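Local atomic coordinates of Baccell_00875 (Bacteroides cellulosilyticus DSM 14838, PDB entry 5NO8), a protein that is a polysaccharide lyase that probably cleaves L-rhamnose caps from glucuronic acid in complex arabinogalactan proteins. Residues V29-S41 with R91-Y105. Sequence-based numbering, arbitrary orientation.
Sequences VEMRINPSTGAIS and RIPVEISPDGMKVLY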
loop_
_atom_site.group_PDB
_atom_site.type_symbol
_atom_site.label_atom_id
_atom_site.label_comp_id
_atom_site.label_asym_id
_atom_site.label_seq_id
_atom_site.Cartn_x
_atom_site.Cartn_y
_atom_site.Cartn_z
ATOM N N VAL A 29 -24.780 -13.852 -5.905
ATOM C CA VAL A 29 -24.516 -12.663 -6.656
ATOM C C VAL A 29 -25.760 -12.263 -7.456
ATOM O O VAL A 29 -26.395 -13.126 -8.095
ATOM C CB VAL A 29 -23.331 -12.868 -7.624
ATOM C CG1 VAL A 29 -23.114 -11.609 -8.442
ATOM C CG2 VAL A 29 -22.060 -13.212 -6.849
ATOM N N GLU A 30 -26.085 -10.978 -7.406
ATOM C CA GLU A 30 -27.108 -10.379 -8.243
ATOM C C GLU A 30 -26.505 -9.208 -9.005
ATOM O O GLU A 30 -25.563 -8.560 -8.544
ATOM C CB GLU A 30 -28.303 -9.928 -7.406
ATOM C CG GLU A 30 -28.978 -11.080 -6.668
ATOM C CD GLU A 30 -30.279 -10.688 -5.960
ATOM O OE1 GLU A 30 -30.376 -9.572 -5.411
ATOM O OE2 GLU A 30 -31.205 -11.531 -5.923
ATOM N N MET A 31 -27.047 -8.947 -10.184
ATOM C CA MET A 31 -26.475 -7.950 -11.066
ATOM C C MET A 31 -27.531 -7.225 -11.852
ATOM O O MET A 31 -28.618 -7.738 -12.037
ATOM C CB MET A 31 -25.455 -8.593 -12.010
ATOM C CG MET A 31 -25.686 -10.074 -12.297
ATOM S SD MET A 31 -24.703 -10.676 -13.676
ATOM C CE MET A 31 -23.148 -10.505 -12.925
ATOM N N ARG A 32 -27.200 -6.013 -12.264
ATOM C CA ARG A 32 -27.945 -5.293 -13.286
ATOM C C ARG A 32 -26.992 -5.116 -14.456
ATOM O O ARG A 32 -25.837 -4.700 -14.275
ATOM C CB ARG A 32 -28.397 -3.929 -12.785
ATOM N N ILE A 33 -27.468 -5.435 -15.637
ATOM C CA ILE A 33 -26.700 -5.315 -16.858
ATOM C C ILE A 33 -27.163 -4.084 -17.603
ATOM O O ILE A 33 -28.383 -3.871 -17.763
ATOM C CB ILE A 33 -26.940 -6.545 -17.761
ATOM C CG1 ILE A 33 -26.669 -7.868 -17.029
ATOM C CG2 ILE A 33 -26.149 -6.445 -19.043
ATOM C CD1 ILE A 33 -25.276 -8.036 -16.512
ATOM N N ASN A 34 -26.220 -3.270 -18.073
ATOM C CA ASN A 34 -26.531 -2.099 -18.878
ATOM C C ASN A 34 -27.068 -2.596 -20.243
ATOM O O ASN A 34 -26.367 -3.293 -20.968
ATOM C CB ASN A 34 -25.257 -1.245 -19.039
ATOM C CG ASN A 34 -25.487 0.028 -19.798
ATOM O OD1 ASN A 34 -26.122 0.030 -20.859
ATOM N ND2 ASN A 34 -24.940 1.121 -19.290
ATOM N N PRO A 35 -28.315 -2.233 -20.603
ATOM C CA PRO A 35 -28.880 -2.747 -21.859
ATOM C C PRO A 35 -28.283 -2.178 -23.145
ATOM O O PRO A 35 -28.481 -2.789 -24.214
ATOM C CB PRO A 35 -30.384 -2.376 -21.751
ATOM C CG PRO A 35 -30.401 -1.181 -20.894
ATOM C CD PRO A 35 -29.264 -1.344 -19.902
ATOM N N SER A 36 -27.559 -1.060 -23.068
ATOM C CA SER A 36 -26.919 -0.457 -24.242
ATOM C C SER A 36 -25.474 -0.904 -24.458
ATOM O O SER A 36 -25.010 -0.912 -25.609
ATOM C CB SER A 36 -26.923 1.061 -24.137
ATOM O OG SER A 36 -28.231 1.569 -23.952
ATOM N N THR A 37 -24.749 -1.196 -23.367
ATOM C CA THR A 37 -23.333 -1.602 -23.472
ATOM C C THR A 37 -23.091 -3.075 -23.190
ATOM O O THR A 37 -22.085 -3.603 -23.612
ATOM C CB THR A 37 -22.429 -0.768 -22.519
ATOM O OG1 THR A 37 -22.750 -1.080 -21.176
ATOM C CG2 THR A 37 -22.559 0.738 -22.730
ATOM N N GLY A 38 -24.001 -3.730 -22.466
ATOM C CA GLY A 38 -23.805 -5.076 -21.988
ATOM C C GLY A 38 -22.927 -5.225 -20.748
ATOM O O GLY A 38 -22.732 -6.342 -20.285
ATOM N N ALA A 39 -22.412 -4.118 -20.218
ATOM C CA ALA A 39 -21.609 -4.148 -18.991
ATOM C C ALA A 39 -22.448 -4.478 -17.761
ATOM O O ALA A 39 -23.660 -4.248 -17.731
ATOM C CB ALA A 39 -20.955 -2.807 -18.760
ATOM N N ILE A 40 -21.795 -4.981 -16.731
ATOM C CA ILE A 40 -22.432 -5.096 -15.431
ATOM C C ILE A 40 -22.408 -3.736 -14.784
ATOM O O ILE A 40 -21.347 -3.229 -14.445
ATOM C CB ILE A 40 -21.747 -6.137 -14.537
ATOM C CG1 ILE A 40 -21.882 -7.500 -15.187
ATOM C CG2 ILE A 40 -22.359 -6.102 -13.126
ATOM C CD1 ILE A 40 -21.070 -8.599 -14.548
ATOM N N SER A 41 -23.575 -3.123 -14.614
ATOM C CA SER A 41 -23.656 -1.785 -14.047
ATOM C C SER A 41 -23.758 -1.779 -12.519
ATOM O O SER A 41 -23.370 -0.808 -11.894
ATOM C CB SER A 41 -24.858 -1.026 -14.654
ATOM O OG SER A 41 -26.052 -1.725 -14.337
ATOM N N ARG A 91 -17.544 -1.446 -26.546
ATOM C CA ARG A 91 -18.536 -0.717 -25.773
ATOM C C ARG A 91 -19.959 -0.971 -26.277
ATOM O O ARG A 91 -20.860 -1.055 -25.467
ATOM C CB ARG A 91 -18.261 0.802 -25.807
ATOM C CG ARG A 91 -19.189 1.590 -24.877
ATOM C CD ARG A 91 -18.861 3.076 -24.835
ATOM N NE ARG A 91 -19.394 3.718 -26.017
ATOM C CZ ARG A 91 -20.628 4.212 -26.145
ATOM N NH1 ARG A 91 -21.506 4.215 -25.139
ATOM N NH2 ARG A 91 -20.975 4.727 -27.310
ATOM N N ILE A 92 -20.150 -1.098 -27.582
ATOM C CA ILE A 92 -21.492 -1.312 -28.158
ATOM C C ILE A 92 -21.542 -2.710 -28.770
ATOM O O ILE A 92 -20.877 -2.963 -29.753
ATOM C CB ILE A 92 -21.810 -0.258 -29.232
ATOM C CG1 ILE A 92 -21.722 1.177 -28.646
ATOM C CG2 ILE A 92 -23.160 -0.537 -29.888
ATOM C CD1 ILE A 92 -22.621 1.445 -27.442
ATOM N N PRO A 93 -22.351 -3.604 -28.194
ATOM C CA PRO A 93 -22.453 -4.945 -28.698
ATOM C C PRO A 93 -23.075 -5.002 -30.083
ATOM O O PRO A 93 -23.897 -4.135 -30.434
ATOM C CB PRO A 93 -23.388 -5.646 -27.711
ATOM C CG PRO A 93 -23.690 -4.708 -26.638
ATOM C CD PRO A 93 -23.190 -3.374 -27.011
ATOM N N VAL A 94 -22.689 -6.018 -30.836
ATOM C CA VAL A 94 -23.410 -6.400 -32.051
ATOM C C VAL A 94 -24.607 -7.285 -31.718
ATOM O O VAL A 94 -25.565 -7.316 -32.465
ATOM C CB VAL A 94 -22.517 -7.040 -33.129
ATOM C CG1 VAL A 94 -21.418 -6.081 -33.533
ATOM C CG2 VAL A 94 -21.919 -8.359 -32.712
ATOM N N GLU A 95 -24.555 -8.009 -30.604
ATOM C CA GLU A 95 -25.683 -8.822 -30.131
ATOM C C GLU A 95 -25.698 -8.845 -28.600
ATOM O O GLU A 95 -24.645 -8.956 -27.950
ATOM C CB GLU A 95 -25.577 -10.246 -30.684
ATOM C CG GLU A 95 -26.789 -11.141 -30.387
ATOM C CD GLU A 95 -26.517 -12.635 -30.566
ATOM O OE1 GLU A 95 -25.486 -13.020 -31.175
ATOM O OE2 GLU A 95 -27.352 -13.439 -30.076
ATOM N N ILE A 96 -26.881 -8.708 -28.016
ATOM C CA ILE A 96 -27.010 -8.844 -26.554
ATOM C C ILE A 96 -28.307 -9.590 -26.317
ATOM O O ILE A 96 -29.325 -9.276 -26.947
ATOM C CB ILE A 96 -26.913 -7.485 -25.812
ATOM C CG1 ILE A 96 -27.154 -7.636 -24.305
ATOM C CG2 ILE A 96 -27.805 -6.417 -26.428
ATOM C CD1 ILE A 96 -26.764 -6.397 -23.533
ATOM N N SER A 97 -28.248 -10.608 -25.479
ATOM C CA SER A 97 -29.409 -11.412 -25.193
ATOM C C SER A 97 -30.381 -10.602 -24.323
ATOM O O SER A 97 -29.986 -9.677 -23.585
ATOM C CB SER A 97 -29.029 -12.745 -24.520
ATOM O OG SER A 97 -28.466 -12.522 -23.232
ATOM N N PRO A 98 -31.677 -10.936 -24.398
ATOM C CA PRO A 98 -32.697 -10.264 -23.563
ATOM C C PRO A 98 -32.336 -10.147 -22.075
ATOM O O PRO A 98 -32.540 -9.093 -21.476
ATOM C CB PRO A 98 -33.927 -11.161 -23.735
ATOM C CG PRO A 98 -33.750 -11.794 -25.075
ATOM C CD PRO A 98 -32.271 -11.906 -25.339
ATOM N N ASP A 99 -31.743 -11.199 -21.511
ATOM C CA ASP A 99 -31.343 -11.176 -20.097
ATOM C C ASP A 99 -29.944 -10.596 -19.808
ATOM O O ASP A 99 -29.522 -10.570 -18.652
ATOM C CB ASP A 99 -31.488 -12.564 -19.469
ATOM C CG ASP A 99 -30.511 -13.605 -20.035
ATOM O OD1 ASP A 99 -29.714 -13.335 -20.978
ATOM O OD2 ASP A 99 -30.583 -14.746 -19.540
ATOM N N GLY A 100 -29.236 -10.130 -20.842
ATOM C CA GLY A 100 -27.898 -9.564 -20.676
ATOM C C GLY A 100 -26.812 -10.564 -20.331
ATOM O O GLY A 100 -25.698 -10.145 -20.025
ATOM N N MET A 101 -27.097 -11.874 -20.406
ATOM C CA MET A 101 -26.107 -12.884 -19.992
ATOM C C MET A 101 -25.222 -13.357 -21.127
ATOM O O MET A 101 -24.277 -14.116 -20.897
ATOM C CB MET A 101 -26.798 -14.061 -19.323
ATOM C CG MET A 101 -27.571 -13.627 -18.084
ATOM S SD MET A 101 -26.635 -12.858 -16.759
ATOM C CE MET A 101 -26.212 -14.320 -15.803
ATOM N N LYS A 102 -25.535 -12.953 -22.357
ATOM C CA LYS A 102 -24.676 -13.235 -23.491
ATOM C C LYS A 102 -24.502 -11.928 -24.219
ATOM O O LYS A 102 -25.496 -11.295 -24.592
ATOM C CB LYS A 102 -25.304 -14.275 -24.414
ATOM C CG LYS A 102 -24.479 -14.574 -25.662
ATOM C CD LYS A 102 -25.324 -14.905 -26.881
ATOM C CE LYS A 102 -24.446 -15.058 -28.124
ATOM N NZ LYS A 102 -25.100 -15.895 -29.180
ATOM N N VAL A 103 -23.249 -11.519 -24.421
ATOM C CA VAL A 103 -22.970 -10.268 -25.088
ATOM C C VAL A 103 -21.844 -10.504 -26.087
ATOM O O VAL A 103 -20.808 -11.112 -25.748
ATOM C CB VAL A 103 -22.585 -9.148 -24.089
ATOM C CG1 VAL A 103 -22.689 -7.798 -24.751
ATOM C CG2 VAL A 103 -23.491 -9.146 -22.845
ATOM N N LEU A 104 -22.047 -10.049 -27.316
ATOM C CA LEU A 104 -21.098 -10.227 -28.386
ATOM C C LEU A 104 -20.700 -8.880 -28.943
ATOM O O LEU A 104 -21.558 -8.055 -29.302
ATOM C CB LEU A 104 -21.722 -11.114 -29.465
ATOM C CG LEU A 104 -20.900 -11.507 -30.670
ATOM C CD1 LEU A 104 -19.670 -12.259 -30.227
ATOM C CD2 LEU A 104 -21.743 -12.336 -31.653
ATOM N N TYR A 105 -19.391 -8.664 -29.052
ATOM C CA TYR A 105 -18.809 -7.447 -29.628
ATOM C C TYR A 105 -17.933 -7.874 -30.768
ATOM O O TYR A 105 -17.361 -8.975 -30.743
ATOM C CB TYR A 105 -17.933 -6.689 -28.595
ATOM C CG TYR A 105 -18.582 -6.390 -27.280
ATOM C CD1 TYR A 105 -18.676 -7.382 -26.293
ATOM C CD2 TYR A 105 -19.161 -5.145 -27.007
ATOM C CE1 TYR A 105 -19.282 -7.133 -25.083
ATOM C CE2 TYR A 105 -19.793 -4.886 -25.779
ATOM C CZ TYR A 105 -19.868 -5.887 -24.831
ATOM O OH TYR A 105 -20.470 -5.690 -23.608
#
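Y105 reaches the turn between strands 29-33 and 40-45 through its phenol: OH donates to T37 O at 2.6 Å, the sole hydrogen bond between 29-41 and 91-105. The approach lies in the carbonyl plane with a C=O...donor angle of 148°. With CG anti to the carbonyl carbon and beside the backbone N (chi1 -52°), the ring meets the turn edge-on, T37 O near its plane and R91 O also in plane at the edge, while W90 packs its ring obliquely against the phenol. The P93 ring edge lies against two successive carbonyls, CD 3.4 Å from S36 O and CG next to T37 O.

T37 presents its CA-H to R91 O, CA to O 3.2 Å with 130° at the hydrogen, a CH...O contact. Its methyl CG2 meets R91 CG obliquely at 4.1 Å; beyond that contact the arginine chain bends at chi3 and NH1 pairs with D68. G38 has no side chain, and apolar groups pack over its bare CA: I96 CD1 at 3.6 Å and V103 CG1 at 4.0 Å, with the Y105 hydroxyl closing on it too. Farther along, I33 sets CG2 3.9 Å from G100 O, and M31 SD and M101 SD lie a loose 4.2 Å apart.

The turn is braced internally: S36 N to N34 OD1 makes an Asx turn, T37 N to the same oxygen the wider Asx motif, and A39 N to T37 OG1 an ST turn. A phenylalanine in place of Y105 would probably leave buried T37 O without its phenolic donor and the ring less firmly tied to the turn. Chemically, one short polar bond sits among apolar contacts, and R116 of strand 110-119 bridges the two parts, its NH1 donating to G38 O and G100 O; the hairpin is thus tied to the sheet's edge region by two directed polar links and apolar contact.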